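Local coordinates for protein formate dehydrogenase subunit beta (Desulfovibrio gigas, PDB 1H0H) that serves as the electron-transfer subunit of formate dehydrogenase, carrying three [4Fe-4S] clusters for the reversible two-electron oxidation of formate to carbon dioxide, at residues K106-E111 against S131-K136; F4-T9 against G159-G164; Q23-P28 against D138-R143; C72-A77 against G99-T104. All coordinates share one frame; numbering follows the deposited sequence.

Interaction 1: K106-E111 against S131-K136. With SF4 (iron/sulfur cluster), chain N.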
loop_
_atom_site.group_PDB
_atom_site.type_symbol
_atom_site.label_atom_id
_atom_site.label_comp_id
_atom_site.label_asym_id
_atom_site.label_seq_id
_atom_site.Cartn_x
_atom_site.Cartn_y
_atom_site.Cartn_z
ATOM N N LYS B 106 31.089 -11.701 -32.295
ATOM C CA LYS B 106 32.263 -12.306 -32.893
ATOM C C LYS B 106 32.867 -13.361 -31.974
ATOM O O LYS B 106 33.676 -14.181 -32.416
ATOM C CB LYS B 106 33.318 -11.261 -33.279
ATOM C CG LYS B 106 32.943 -10.378 -34.463
ATOM C CD LYS B 106 33.692 -10.770 -35.720
ATOM C CE LYS B 106 34.329 -9.541 -36.405
ATOM N NZ LYS B 106 33.533 -8.286 -36.222
ATOM N N THR B 107 32.497 -13.347 -30.697
ATOM C CA THR B 107 32.973 -14.394 -29.801
ATOM C C THR B 107 32.556 -15.779 -30.266
ATOM O O THR B 107 33.196 -16.764 -29.915
ATOM C CB THR B 107 32.506 -14.190 -28.347
ATOM O OG1 THR B 107 31.103 -13.891 -28.316
ATOM C CG2 THR B 107 33.179 -12.994 -27.730
ATOM N N LYS B 108 31.484 -15.857 -31.043
ATOM C CA LYS B 108 31.008 -17.134 -31.563
ATOM C C LYS B 108 32.091 -17.907 -32.337
ATOM O O LYS B 108 32.088 -19.149 -32.361
ATOM C CB LYS B 108 29.804 -16.880 -32.482
ATOM C CG LYS B 108 29.024 -18.125 -32.861
ATOM C CD LYS B 108 27.788 -17.801 -33.702
ATOM C CE LYS B 108 27.330 -19.040 -34.483
ATOM N NZ LYS B 108 25.855 -19.258 -34.384
ATOM N N ASP B 109 33.003 -17.172 -32.971
ATOM C CA ASP B 109 34.061 -17.770 -33.791
ATOM C C ASP B 109 35.322 -18.105 -33.027
ATOM O O ASP B 109 36.296 -18.553 -33.627
ATOM C CB ASP B 109 34.505 -16.837 -34.932
ATOM C CG ASP B 109 33.377 -16.405 -35.833
ATOM O OD1 ASP B 109 32.409 -17.174 -36.003
ATOM O OD2 ASP B 109 33.403 -15.301 -36.432
ATOM N N LEU B 110 35.359 -17.822 -31.737
ATOM C CA LEU B 110 36.518 -18.203 -30.948
ATOM C C LEU B 110 36.576 -19.734 -30.861
ATOM O O LEU B 110 35.576 -20.396 -30.575
ATOM C CB LEU B 110 36.435 -17.602 -29.546
ATOM C CG LEU B 110 36.562 -16.083 -29.499
ATOM C CD1 LEU B 110 36.266 -15.559 -28.094
ATOM C CD2 LEU B 110 37.949 -15.678 -29.969
ATOM N N GLU B 111 37.733 -20.308 -31.132
ATOM C CA GLU B 111 37.841 -21.745 -30.943
ATOM C C GLU B 111 38.026 -22.067 -29.450
ATOM O O GLU B 111 37.538 -23.092 -28.977
ATOM C CB GLU B 111 38.936 -22.370 -31.813
ATOM C CG GLU B 111 40.362 -22.052 -31.410
ATOM C CD GLU B 111 41.393 -22.721 -32.313
ATOM O OE1 GLU B 111 41.156 -22.822 -33.540
ATOM O OE2 GLU B 111 42.452 -23.149 -31.797
ATOM N N SER B 131 26.306 -22.427 -28.954
ATOM C CA SER B 131 27.514 -22.050 -29.676
ATOM C C SER B 131 28.530 -21.494 -28.700
ATOM O O SER B 131 28.325 -21.562 -27.480
ATOM C CB SER B 131 27.202 -20.986 -30.730
ATOM O OG SER B 131 27.079 -19.703 -30.148
ATOM N N ASN B 132 29.630 -20.967 -29.232
ATOM C CA ASN B 132 30.669 -20.384 -28.395
ATOM C C ASN B 132 30.440 -18.916 -28.095
ATOM O O ASN B 132 31.282 -18.281 -27.467
ATOM C CB ASN B 132 32.044 -20.539 -29.030
ATOM C CG ASN B 132 32.571 -21.934 -28.925
ATOM O OD1 ASN B 132 31.905 -22.812 -28.394
ATOM N ND2 ASN B 132 33.779 -22.162 -29.458
ATOM N N GLN B 133 29.320 -18.371 -28.553
ATOM C CA GLN B 133 29.054 -16.970 -28.292
ATOM C C GLN B 133 28.954 -16.691 -26.813
ATOM O O GLN B 133 28.284 -17.430 -26.089
ATOM C CB GLN B 133 27.762 -16.509 -28.959
ATOM C CG GLN B 133 27.676 -15.008 -29.052
ATOM C CD GLN B 133 26.535 -14.551 -29.942
ATOM O OE1 GLN B 133 26.186 -15.240 -30.913
ATOM N NE2 GLN B 133 25.974 -13.390 -29.641
ATOM N N MET B 134 29.568 -15.596 -26.389
ATOM C CA MET B 134 29.562 -15.184 -24.989
ATOM C C MET B 134 29.045 -13.757 -24.801
ATOM O O MET B 134 29.183 -12.914 -25.677
ATOM C CB MET B 134 30.962 -15.316 -24.406
ATOM C CG MET B 134 31.450 -16.774 -24.255
ATOM S SD MET B 134 33.167 -16.869 -23.678
ATOM C CE MET B 134 33.998 -16.115 -25.075
ATOM N N ALA B 135 28.444 -13.476 -23.648
ATOM C CA ALA B 135 27.955 -12.129 -23.373
ATOM C C ALA B 135 28.078 -11.831 -21.889
ATOM O O ALA B 135 28.306 -12.737 -21.095
ATOM C CB ALA B 135 26.502 -11.947 -23.868
ATOM N N LYS B 136 27.948 -10.554 -21.543
ATOM C CA LYS B 136 28.083 -10.045 -20.185
ATOM C C LYS B 136 27.697 -8.568 -20.266
ATOM O O LYS B 136 27.326 -8.081 -21.338
ATOM C CB LYS B 136 29.540 -10.177 -19.704
ATOM C CG LYS B 136 30.500 -9.319 -20.513
ATOM C CD LYS B 136 31.922 -9.242 -19.886
ATOM C CE LYS B 136 32.765 -8.096 -20.519
ATOM N NZ LYS B 136 32.124 -6.728 -20.243
HETATM FE FE1 SF4 N . 36.092 -10.528 -16.260
HETATM FE FE2 SF4 N . 34.664 -8.298 -17.038
HETATM FE FE3 SF4 N . 37.380 -8.088 -16.149
HETATM FE FE4 SF4 N . 36.809 -9.303 -18.565
HETATM S S1 SF4 N . 36.504 -7.017 -18.023
HETATM S S2 SF4 N . 38.191 -10.097 -17.064
HETATM S S3 SF4 N . 34.737 -10.331 -18.075
HETATM S S4 SF4 N . 35.469 -8.732 -14.888
HETATM O O HOH W 1 30.485 -21.130 -32.096
#
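In the region of the 4Fe-4S dicluster domain, a 3-10 turn bearing Thr107 and Lys108 lies against the ST turn at Ser131-Gln133, just where that turn runs into the short strand 134-135. Two hydrogen bonds join the segments, each pairing a side chain on one with the backbone of the other. Thr107 OG1 accepts from Met134 N at 3.0 Å in a practically straight bond (177°). Its chi1 of 47° holds the hydroxyl between its own backbone N and carbonyl carbon, facing the strand; the same oxygen is hydrogen-bonded to Thr104 O, so this buried group has two partners. In the other bond Asn132 ND2 donates to Leu110 O at 2.8 Å; the acceptor lies in the plane of the amide, and the donor sits nearly along the C=O axis (165°). A water adds a third link, giving a hydrogen to Lys108 O at 2.6 Å and accepting from Asn132 N at 3.0 Å. Beside it the aliphatic part of Lys108 passes Ser131, with CG 3.7 Å from OG. That hydroxyl accepts from Gln133 N at 3.1 Å, which closes the ST turn. On the buried side, where Tyr113, Val116 and Ile117 of helix 113-119 also pack on Met134, the methionine bends at its last torsion and meets Leu110 at about a right angle, CE lying 3.8 Å from Leu110 CD1.

Interaction 2: F4-T9 against G159-G164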
loop_
_atom_site.group_PDB
_atom_site.type_symbol
_atom_site.label_atom_id
_atom_site.label_comp_id
_atom_site.label_asym_id
_atom_site.label_seq_id
_atom_site.Cartn_x
_atom_site.Cartn_y
_atom_site.Cartn_z
ATOM N N PHE B 4 32.268 3.180 -12.110
ATOM C CA PHE B 4 31.109 2.991 -11.265
ATOM C C PHE B 4 31.626 2.911 -9.849
ATOM O O PHE B 4 32.738 2.412 -9.591
ATOM C CB PHE B 4 30.449 1.614 -11.515
ATOM C CG PHE B 4 29.780 1.424 -12.867
ATOM C CD1 PHE B 4 30.528 1.279 -14.022
ATOM C CD2 PHE B 4 28.379 1.288 -12.958
ATOM C CE1 PHE B 4 29.885 1.047 -15.273
ATOM C CE2 PHE B 4 27.745 1.060 -14.185
ATOM C CZ PHE B 4 28.510 0.944 -15.355
ATOM N N PHE B 5 30.820 3.377 -8.912
ATOM C CA PHE B 5 31.077 3.105 -7.520
ATOM C C PHE B 5 29.817 2.396 -7.010
ATOM O O PHE B 5 28.730 2.951 -7.076
ATOM C CB PHE B 5 31.339 4.362 -6.698
ATOM C CG PHE B 5 31.319 4.114 -5.207
ATOM C CD1 PHE B 5 32.022 3.049 -4.659
ATOM C CD2 PHE B 5 30.566 4.912 -4.364
ATOM C CE1 PHE B 5 32.009 2.804 -3.273
ATOM C CE2 PHE B 5 30.534 4.669 -2.987
ATOM C CZ PHE B 5 31.271 3.606 -2.447
ATOM N N VAL B 6 29.968 1.166 -6.535
ATOM C CA VAL B 6 28.833 0.432 -5.984
ATOM C C VAL B 6 28.973 0.341 -4.465
ATOM O O VAL B 6 29.859 -0.337 -3.943
ATOM C CB VAL B 6 28.746 -0.978 -6.588
ATOM C CG1 VAL B 6 27.463 -1.668 -6.146
ATOM C CG2 VAL B 6 28.861 -0.933 -8.132
ATOM N N ASP B 7 28.112 1.049 -3.746
ATOM C CA ASP B 7 28.185 1.050 -2.298
ATOM C C ASP B 7 27.207 0.007 -1.783
ATOM O O ASP B 7 26.024 0.309 -1.647
ATOM C CB ASP B 7 27.834 2.444 -1.775
ATOM C CG ASP B 7 27.946 2.560 -0.284
ATOM O OD1 ASP B 7 28.196 1.542 0.393
ATOM O OD2 ASP B 7 27.786 3.647 0.308
ATOM N N THR B 8 27.682 -1.218 -1.522
ATOM C CA THR B 8 26.790 -2.286 -1.042
ATOM C C THR B 8 26.138 -1.951 0.291
ATOM O O THR B 8 25.083 -2.509 0.632
ATOM C CB THR B 8 27.510 -3.653 -0.927
ATOM O OG1 THR B 8 28.505 -3.586 0.104
ATOM C CG2 THR B 8 28.274 -3.997 -2.209
ATOM N N THR B 9 26.702 -1.011 1.038
ATOM C CA THR B 9 26.086 -0.700 2.319
ATOM C C THR B 9 24.749 0.029 2.133
ATOM O O THR B 9 24.000 0.177 3.082
ATOM C CB THR B 9 26.996 0.125 3.257
ATOM O OG1 THR B 9 27.126 1.486 2.779
ATOM C CG2 THR B 9 28.406 -0.436 3.297
ATOM N N GLY B 159 21.052 5.054 -4.135
ATOM C CA GLY B 159 22.354 5.621 -4.388
ATOM C C GLY B 159 23.432 4.576 -4.193
ATOM O O GLY B 159 24.593 4.926 -4.061
ATOM N N ALA B 160 23.056 3.306 -4.119
ATOM C CA ALA B 160 24.077 2.257 -4.057
ATOM C C ALA B 160 24.876 2.250 -5.372
ATOM O O ALA B 160 26.105 2.099 -5.374
ATOM C CB ALA B 160 23.448 0.924 -3.812
ATOM N N MET B 161 24.179 2.409 -6.491
ATOM C CA MET B 161 24.839 2.429 -7.804
ATOM C C MET B 161 25.151 3.858 -8.169
ATOM O O MET B 161 24.295 4.730 -8.047
ATOM C CB MET B 161 23.951 1.832 -8.907
ATOM C CG MET B 161 23.654 0.348 -8.797
ATOM S SD MET B 161 25.142 -0.677 -8.908
ATOM C CE MET B 161 25.772 -0.240 -10.606
ATOM N N ASN B 162 26.380 4.097 -8.623
ATOM C CA ASN B 162 26.798 5.414 -9.085
ATOM C C ASN B 162 27.647 5.237 -10.318
ATOM O O ASN B 162 28.373 4.265 -10.420
ATOM C CB ASN B 162 27.621 6.114 -8.014
ATOM C CG ASN B 162 26.876 6.233 -6.711
ATOM O OD1 ASN B 162 26.228 7.243 -6.473
ATOM N ND2 ASN B 162 26.955 5.202 -5.859
ATOM N N PHE B 163 27.597 6.203 -11.223
ATOM C CA PHE B 163 28.340 6.148 -12.475
ATOM C C PHE B 163 28.886 7.512 -12.840
ATOM O O PHE B 163 28.249 8.551 -12.581
ATOM C CB PHE B 163 27.424 5.657 -13.603
ATOM C CG PHE B 163 28.038 5.737 -14.978
ATOM C CD1 PHE B 163 28.782 4.685 -15.485
ATOM C CD2 PHE B 163 27.848 6.853 -15.780
ATOM C CE1 PHE B 163 29.339 4.747 -16.754
ATOM C CE2 PHE B 163 28.403 6.915 -17.045
ATOM C CZ PHE B 163 29.139 5.860 -17.535
ATOM N N GLY B 164 30.072 7.534 -13.437
ATOM C CA GLY B 164 30.633 8.785 -13.923
ATOM C C GLY B 164 32.039 8.601 -14.480
ATOM O O GLY B 164 32.426 7.523 -14.889
#
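Phe4, Phe5 and Val6 pair with Phe163, Asn162 and Met161 as antiparallel strands, bringing the N-terminal strand beside strand 161-163, outermost in the mixed sheet within this chain, which is consistent with the pairing of first and last strands in bacterial 2[4Fe-4S] ferredoxins. The backbone bonds are Phe5 N to Asn162 O (3.0 Å) and Asp7 N to Ala160 O (2.8 Å), while the return bond from Asn162 N to Phe5 O is weak. The side chain of Asn162 adds to it: ND2 gives a hydrogen to Phe5 O at 3.1 Å, the acceptor lying in the amide plane, and another to Gly159 O at 3.0 Å, tying its own turn to the partner strand. The Phe5 ring runs alongside this amide, planes 20° apart, and also packs on Met172 and Ala173 of helix 166-180.

Apolar packing occupies the face carrying Phe4, Val6, Met161 and Phe163. Met161 folds back at chi2 and chi3, laying SD 3.7 Å from Val6 CG1 and CE 3.8 Å from Phe4 CD2. The two phenylalanines form a T-shaped pair, planes at 73° and centroids 5.1 Å apart, in which Phe163 presents its edge and places CD1 over the centre of the Phe4 ring.

Interaction 3: Q23-P28 against D138-R143. With SF4 (iron/sulfur cluster), chain M.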
loop_
_atom_site.group_PDB
_atom_site.type_symbol
_atom_site.label_atom_id
_atom_site.label_comp_id
_atom_site.label_asym_id
_atom_site.label_seq_id
_atom_site.Cartn_x
_atom_site.Cartn_y
_atom_site.Cartn_z
ATOM N N GLN B 23 15.511 -5.404 -18.965
ATOM C CA GLN B 23 14.550 -4.601 -19.709
ATOM C C GLN B 23 15.235 -3.781 -20.795
ATOM O O GLN B 23 14.750 -3.737 -21.932
ATOM C CB GLN B 23 13.737 -3.668 -18.777
ATOM C CG GLN B 23 12.398 -3.187 -19.412
ATOM C CD GLN B 23 12.521 -1.967 -20.327
ATOM O OE1 GLN B 23 11.649 -1.724 -21.179
ATOM N NE2 GLN B 23 13.566 -1.199 -20.141
ATOM N N TRP B 24 16.355 -3.145 -20.461
ATOM C CA TRP B 24 17.053 -2.341 -21.447
ATOM C C TRP B 24 17.623 -3.191 -22.573
ATOM O O TRP B 24 17.477 -2.856 -23.738
ATOM C CB TRP B 24 18.176 -1.496 -20.848
ATOM C CG TRP B 24 18.812 -0.641 -21.925
ATOM C CD1 TRP B 24 20.059 -0.753 -22.440
ATOM C CD2 TRP B 24 18.173 0.406 -22.648
ATOM N NE1 TRP B 24 20.256 0.191 -23.428
ATOM C CE2 TRP B 24 19.106 0.910 -23.579
ATOM C CE3 TRP B 24 16.904 1.007 -22.575
ATOM C CZ2 TRP B 24 18.810 1.959 -24.438
ATOM C CZ3 TRP B 24 16.605 2.055 -23.434
ATOM C CH2 TRP B 24 17.556 2.524 -24.345
ATOM N N HIS B 25 18.245 -4.305 -22.228
ATOM C CA HIS B 25 18.901 -5.109 -23.253
ATOM C C HIS B 25 17.999 -6.124 -23.945
ATOM O O HIS B 25 18.429 -6.776 -24.897
ATOM C CB HIS B 25 20.105 -5.828 -22.644
ATOM C CG HIS B 25 21.128 -4.905 -22.074
ATOM N ND1 HIS B 25 20.970 -4.279 -20.849
ATOM C CD2 HIS B 25 22.309 -4.472 -22.580
ATOM C CE1 HIS B 25 22.045 -3.544 -20.603
ATOM N NE2 HIS B 25 22.859 -3.627 -21.651
ATOM N N GLY B 26 16.761 -6.290 -23.465
ATOM C CA GLY B 26 15.914 -7.322 -24.019
ATOM C C GLY B 26 16.329 -8.738 -23.648
ATOM O O GLY B 26 16.107 -9.670 -24.420
ATOM N N ASN B 27 16.901 -8.922 -22.458
ATOM C CA ASN B 27 17.352 -10.253 -22.089
ATOM C C ASN B 27 16.182 -11.030 -21.528
ATOM O O ASN B 27 15.392 -10.490 -20.752
ATOM C CB ASN B 27 18.485 -10.200 -21.045
ATOM C CG ASN B 27 19.777 -9.595 -21.579
ATOM O OD1 ASN B 27 20.053 -9.624 -22.773
ATOM N ND2 ASN B 27 20.593 -9.070 -20.674
ATOM N N PRO B 28 16.035 -12.277 -21.940
ATOM C CA PRO B 28 14.947 -13.116 -21.435
ATOM C C PRO B 28 15.198 -13.569 -20.001
ATOM O O PRO B 28 16.334 -13.531 -19.525
ATOM C CB PRO B 28 14.994 -14.342 -22.364
ATOM C CG PRO B 28 16.470 -14.431 -22.711
ATOM C CD PRO B 28 16.849 -12.970 -22.963
ATOM N N ASP B 138 27.495 -4.812 -20.861
ATOM C CA ASP B 138 28.129 -3.985 -21.881
ATOM C C ASP B 138 28.247 -2.517 -21.455
ATOM O O ASP B 138 28.349 -1.611 -22.296
ATOM C CB ASP B 138 27.414 -4.116 -23.229
ATOM C CG ASP B 138 26.026 -3.483 -23.243
ATOM O OD1 ASP B 138 25.552 -3.014 -22.193
ATOM O OD2 ASP B 138 25.341 -3.445 -24.291
ATOM N N MET B 139 28.231 -2.304 -20.144
ATOM C CA MET B 139 28.284 -0.955 -19.570
ATOM C C MET B 139 27.171 -0.070 -20.148
ATOM O O MET B 139 27.287 1.152 -20.131
ATOM C CB MET B 139 29.676 -0.309 -19.842
ATOM C CG MET B 139 30.112 0.746 -18.828
ATOM S SD MET B 139 31.605 1.727 -19.233
ATOM C CE MET B 139 32.902 0.809 -18.464
ATOM N N CYS B 140 26.107 -0.673 -20.664
ATOM C CA CYS B 140 25.084 0.100 -21.346
ATOM C C CYS B 140 25.750 1.090 -22.318
ATOM O O CYS B 140 25.448 2.306 -22.328
ATOM C CB CYS B 140 24.207 0.852 -20.314
ATOM S SG CYS B 140 23.027 -0.188 -19.452
ATOM N N ILE B 141 26.658 0.570 -23.149
ATOM C CA ILE B 141 27.416 1.412 -24.045
ATOM C C ILE B 141 26.544 2.371 -24.875
ATOM O O ILE B 141 26.900 3.538 -25.049
ATOM C CB ILE B 141 28.382 0.556 -24.930
ATOM C CG1 ILE B 141 29.331 1.456 -25.736
ATOM C CG2 ILE B 141 27.615 -0.313 -25.863
ATOM C CD1 ILE B 141 30.167 2.362 -24.891
ATOM N N ASP B 142 25.414 1.888 -25.390
ATOM C CA ASP B 142 24.519 2.741 -26.146
ATOM C C ASP B 142 23.928 3.905 -25.353
ATOM O O ASP B 142 23.835 5.026 -25.875
ATOM C CB ASP B 142 23.384 1.947 -26.797
ATOM C CG ASP B 142 22.606 1.115 -25.813
ATOM O OD1 ASP B 142 23.154 0.711 -24.741
ATOM O OD2 ASP B 142 21.429 0.773 -26.051
ATOM N N ARG B 143 23.521 3.650 -24.115
ATOM C CA ARG B 143 22.997 4.721 -23.275
ATOM C C ARG B 143 24.074 5.759 -22.931
ATOM O O ARG B 143 23.822 6.959 -23.004
ATOM C CB ARG B 143 22.450 4.146 -21.959
ATOM C CG ARG B 143 21.217 3.273 -22.126
ATOM C CD ARG B 143 20.708 2.649 -20.825
ATOM N NE ARG B 143 20.110 3.647 -19.956
ATOM C CZ ARG B 143 18.832 4.041 -20.024
ATOM N NH1 ARG B 143 17.999 3.526 -20.921
ATOM N NH2 ARG B 143 18.372 4.952 -19.172
HETATM FE FE1 SF4 M . 24.178 -1.728 -18.209
HETATM FE FE2 SF4 M . 24.241 -2.177 -15.498
HETATM FE FE3 SF4 M . 26.056 -3.434 -17.173
HETATM FE FE4 SF4 M . 23.399 -4.161 -17.177
HETATM S S1 SF4 M . 24.909 -4.291 -15.419
HETATM S S2 SF4 M . 24.780 -3.778 -18.969
HETATM S S3 SF4 M . 22.332 -2.264 -16.786
HETATM S S4 SF4 M . 25.955 -1.184 -16.922
HETATM O O HOH W 2 19.115 -1.552 -26.238
#
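His25 and Asp138 meet in a His-carboxylate hydrogen bond at the wall of a ferredoxin-type [4Fe-4S] site, where the end of helix 16-25 faces helix 141-144. NE2 of His25 donates to Asp138 OD1 at 2.8 Å, the oxygen lying in the imidazole plane but met from above the carboxylate plane. Because ND1 is hydrogen-bonded to Cys21 O, both ring nitrogens face acceptors, which would favour a protonated imidazole. A second polar link runs from Trp24 NE1 to Asp142 OD2 (2.9 Å), reached on its syn side; the companion bond to OD1 is weak.

Next, Cys140 SG binds iron FE1 at 2.3 Å, and His25 CE1 comes 3.2 Å from sulfide S2.

Outermost, over one face of the indole, Arg143 CD is 3.6 Å from the centroid of the Trp24 five-membered ring, a CH-pi contact. A bend at chi3 (71°) then carries Arg143 CZ over the six-membered ring of Trp24, a cation-pi contact 4.4 Å from its centroid. NE is hydrogen-bonded to Arg149 O, and NH2 forms a salt bridge with an acidic residue of the other subunit. The guanidinium stands almost upright on the indole, planes 83° apart, with NH1 only 3.2 Å from Trp24 CE3.

Interaction 4: C72-A77 against G99-T104. With SF4 (iron/sulfur cluster), chain N.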
loop_
_atom_site.group_PDB
_atom_site.type_symbol
_atom_site.label_atom_id
_atom_site.label_comp_id
_atom_site.label_asym_id
_atom_site.label_seq_id
_atom_site.Cartn_x
_atom_site.Cartn_y
_atom_site.Cartn_z
ATOM N N CYS B 72 30.125 -7.394 -14.600
ATOM C CA CYS B 72 31.501 -7.271 -15.080
ATOM C C CYS B 72 32.181 -6.053 -14.435
ATOM O O CYS B 72 31.549 -5.011 -14.267
ATOM C CB CYS B 72 31.499 -7.087 -16.585
ATOM S SG CYS B 72 33.093 -6.625 -17.266
ATOM N N ARG B 73 33.463 -6.164 -14.115
ATOM C CA ARG B 73 34.173 -5.057 -13.460
ATOM C C ARG B 73 34.758 -4.046 -14.438
ATOM O O ARG B 73 35.303 -3.052 -14.022
ATOM C CB ARG B 73 35.333 -5.596 -12.636
ATOM C CG ARG B 73 34.928 -6.666 -11.645
ATOM C CD ARG B 73 33.971 -6.206 -10.522
ATOM N NE ARG B 73 33.973 -7.207 -9.461
ATOM C CZ ARG B 73 33.242 -8.316 -9.481
ATOM N NH1 ARG B 73 32.430 -8.581 -10.521
ATOM N NH2 ARG B 73 33.328 -9.157 -8.468
ATOM N N HIS B 74 34.683 -4.359 -15.724
ATOM C CA HIS B 74 35.302 -3.546 -16.759
ATOM C C HIS B 74 36.746 -3.221 -16.396
ATOM O O HIS B 74 37.153 -2.055 -16.280
ATOM C CB HIS B 74 34.433 -2.334 -17.091
ATOM C CG HIS B 74 33.161 -2.725 -17.754
ATOM N ND1 HIS B 74 33.064 -2.920 -19.114
ATOM C CD2 HIS B 74 31.956 -3.072 -17.234
ATOM C CE1 HIS B 74 31.843 -3.321 -19.414
ATOM N NE2 HIS B 74 31.143 -3.402 -18.291
ATOM N N CYS B 75 37.488 -4.303 -16.175
ATOM C CA CYS B 75 38.915 -4.256 -15.846
ATOM C C CYS B 75 39.685 -3.270 -16.699
ATOM O O CYS B 75 39.516 -3.211 -17.927
ATOM C CB CYS B 75 39.519 -5.646 -16.013
ATOM S SG CYS B 75 38.853 -6.851 -14.854
ATOM N N ILE B 76 40.544 -2.488 -16.051
ATOM C CA ILE B 76 41.329 -1.501 -16.764
ATOM C C ILE B 76 42.213 -2.167 -17.820
ATOM O O ILE B 76 42.380 -1.659 -18.937
ATOM C CB ILE B 76 42.147 -0.692 -15.749
ATOM C CG1 ILE B 76 41.178 0.192 -14.941
ATOM C CG2 ILE B 76 43.220 0.156 -16.446
ATOM C CD1 ILE B 76 41.812 0.772 -13.709
ATOM N N ALA B 77 42.762 -3.320 -17.461
ATOM C CA ALA B 77 43.602 -4.109 -18.354
ATOM C C ALA B 77 42.959 -5.483 -18.392
ATOM O O ALA B 77 43.386 -6.388 -17.696
ATOM C CB ALA B 77 45.006 -4.210 -17.785
ATOM N N GLY B 99 36.090 3.043 -21.709
ATOM C CA GLY B 99 36.719 2.010 -20.913
ATOM C C GLY B 99 35.889 0.739 -20.969
ATOM O O GLY B 99 36.232 -0.265 -20.338
ATOM N N CYS B 100 34.798 0.753 -21.737
ATOM C CA CYS B 100 33.953 -0.426 -21.800
ATOM C C CYS B 100 34.666 -1.615 -22.428
ATOM O O CYS B 100 35.347 -1.476 -23.435
ATOM C CB CYS B 100 32.651 -0.174 -22.578
ATOM S SG CYS B 100 31.674 -1.697 -22.866
ATOM N N VAL B 101 34.467 -2.784 -21.826
ATOM C CA VAL B 101 34.990 -4.038 -22.343
ATOM C C VAL B 101 33.774 -4.698 -22.949
ATOM O O VAL B 101 32.861 -5.106 -22.247
ATOM C CB VAL B 101 35.612 -4.891 -21.222
ATOM C CG1 VAL B 101 36.014 -6.261 -21.737
ATOM C CG2 VAL B 101 36.831 -4.149 -20.615
ATOM N N LEU B 102 33.751 -4.770 -24.265
ATOM C CA LEU B 102 32.564 -5.183 -24.962
ATOM C C LEU B 102 32.683 -6.545 -25.630
ATOM O O LEU B 102 33.422 -6.702 -26.602
ATOM C CB LEU B 102 32.209 -4.104 -25.983
ATOM C CG LEU B 102 31.006 -4.333 -26.903
ATOM C CD1 LEU B 102 29.713 -4.501 -26.097
ATOM C CD2 LEU B 102 30.885 -3.161 -27.842
ATOM N N PHE B 103 31.980 -7.542 -25.095
ATOM C CA PHE B 103 31.948 -8.827 -25.778
ATOM C C PHE B 103 31.014 -8.648 -26.959
ATOM O O PHE B 103 29.887 -8.172 -26.802
ATOM C CB PHE B 103 31.379 -9.945 -24.905
ATOM C CG PHE B 103 32.390 -10.649 -24.045
ATOM C CD1 PHE B 103 33.375 -9.955 -23.384
ATOM C CD2 PHE B 103 32.301 -12.020 -23.861
ATOM C CE1 PHE B 103 34.251 -10.609 -22.567
ATOM C CE2 PHE B 103 33.179 -12.686 -23.038
ATOM C CZ PHE B 103 34.155 -11.996 -22.387
ATOM N N THR B 104 31.468 -9.042 -28.128
ATOM C CA THR B 104 30.639 -8.960 -29.314
ATOM C C THR B 104 30.217 -10.364 -29.742
ATOM O O THR B 104 30.753 -11.356 -29.267
ATOM C CB THR B 104 31.423 -8.276 -30.469
ATOM O OG1 THR B 104 32.452 -9.161 -30.971
ATOM C CG2 THR B 104 32.213 -7.098 -29.982
HETATM FE FE1 SF4 N . 36.092 -10.528 -16.260
HETATM FE FE2 SF4 N . 34.664 -8.298 -17.038
HETATM FE FE3 SF4 N . 37.380 -8.088 -16.149
HETATM FE FE4 SF4 N . 36.809 -9.303 -18.565
HETATM S S1 SF4 N . 36.504 -7.017 -18.023
HETATM S S2 SF4 N . 38.191 -10.097 -17.064
HETATM S S3 SF4 N . 34.737 -10.331 -18.075
HETATM S S4 SF4 N . 35.469 -8.732 -14.888
HETATM O O HOH W 3 38.664 -1.005 -19.074
#
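The imidazole of His74 meets Val101 along its edge and carries the sulfur of Cys72 on one face. Val101 N lies exactly in the ring plane and donates to ND1 at 3.1 Å, nearly straight at 172°, while Cys72 SG sits over the ring centre, 3.7 Å above the plane. The sulfur of Cys100 comes up obliquely, 3.8 Å from His74 CE1. With CG anti to the carbonyl carbon (chi1 -68°), the ring reaches from the cluster loop to the backbone of Val101.

That loop is the Cys-x-x-Cys part of a ferredoxin-type motif. Cys72 SG binds iron FE2 and Cys75 SG binds FE3, each at 2.3 Å, and Cys80 and Cys120 complete the site. Val101 turns its side chain to the same cluster, placing CG1 3.8 Å from sulfide S1 and CG2 3.9 Å from Cys75 O. A water sits between Cys75 O and Gly99 O and links the two segments.

Since ND1 is an acceptor and NE2 is hydrogen-bonded elsewhere, the ring is probably neutral with its proton on NE2. His74 N also donates to Cys72 SG at 3.2 Å, and such N-H...S bonds to a cluster ligand would be expected to withdraw charge from the thiolate and help stabilise the reduced cluster.

All four contacts border iron-sulfur clusters. Interactions 1 and 4 share the cluster held by Cys72 and Cys75: Lys136, at the end of 131-136, sends NZ to Val101 O at 2.7 Å, a probable hydrogen bond, and to within 3.1 Å of Cys72 SG, while its CD lies 3.5 Å from sulfide S3. Interaction 3 belongs to the cluster bound by Cys140 and touches interaction 4, Met139 CE lying 3.6 Å from His74 CG. Met139 CG also meets Phe4 CE1 of interaction 2 at 3.6 Å. Interaction 2, whose strands enclose the others along the chain, borders two clusters, through Phe4 and through Ala160 with Met161. Its centre is about 30 Å from that of interaction 1.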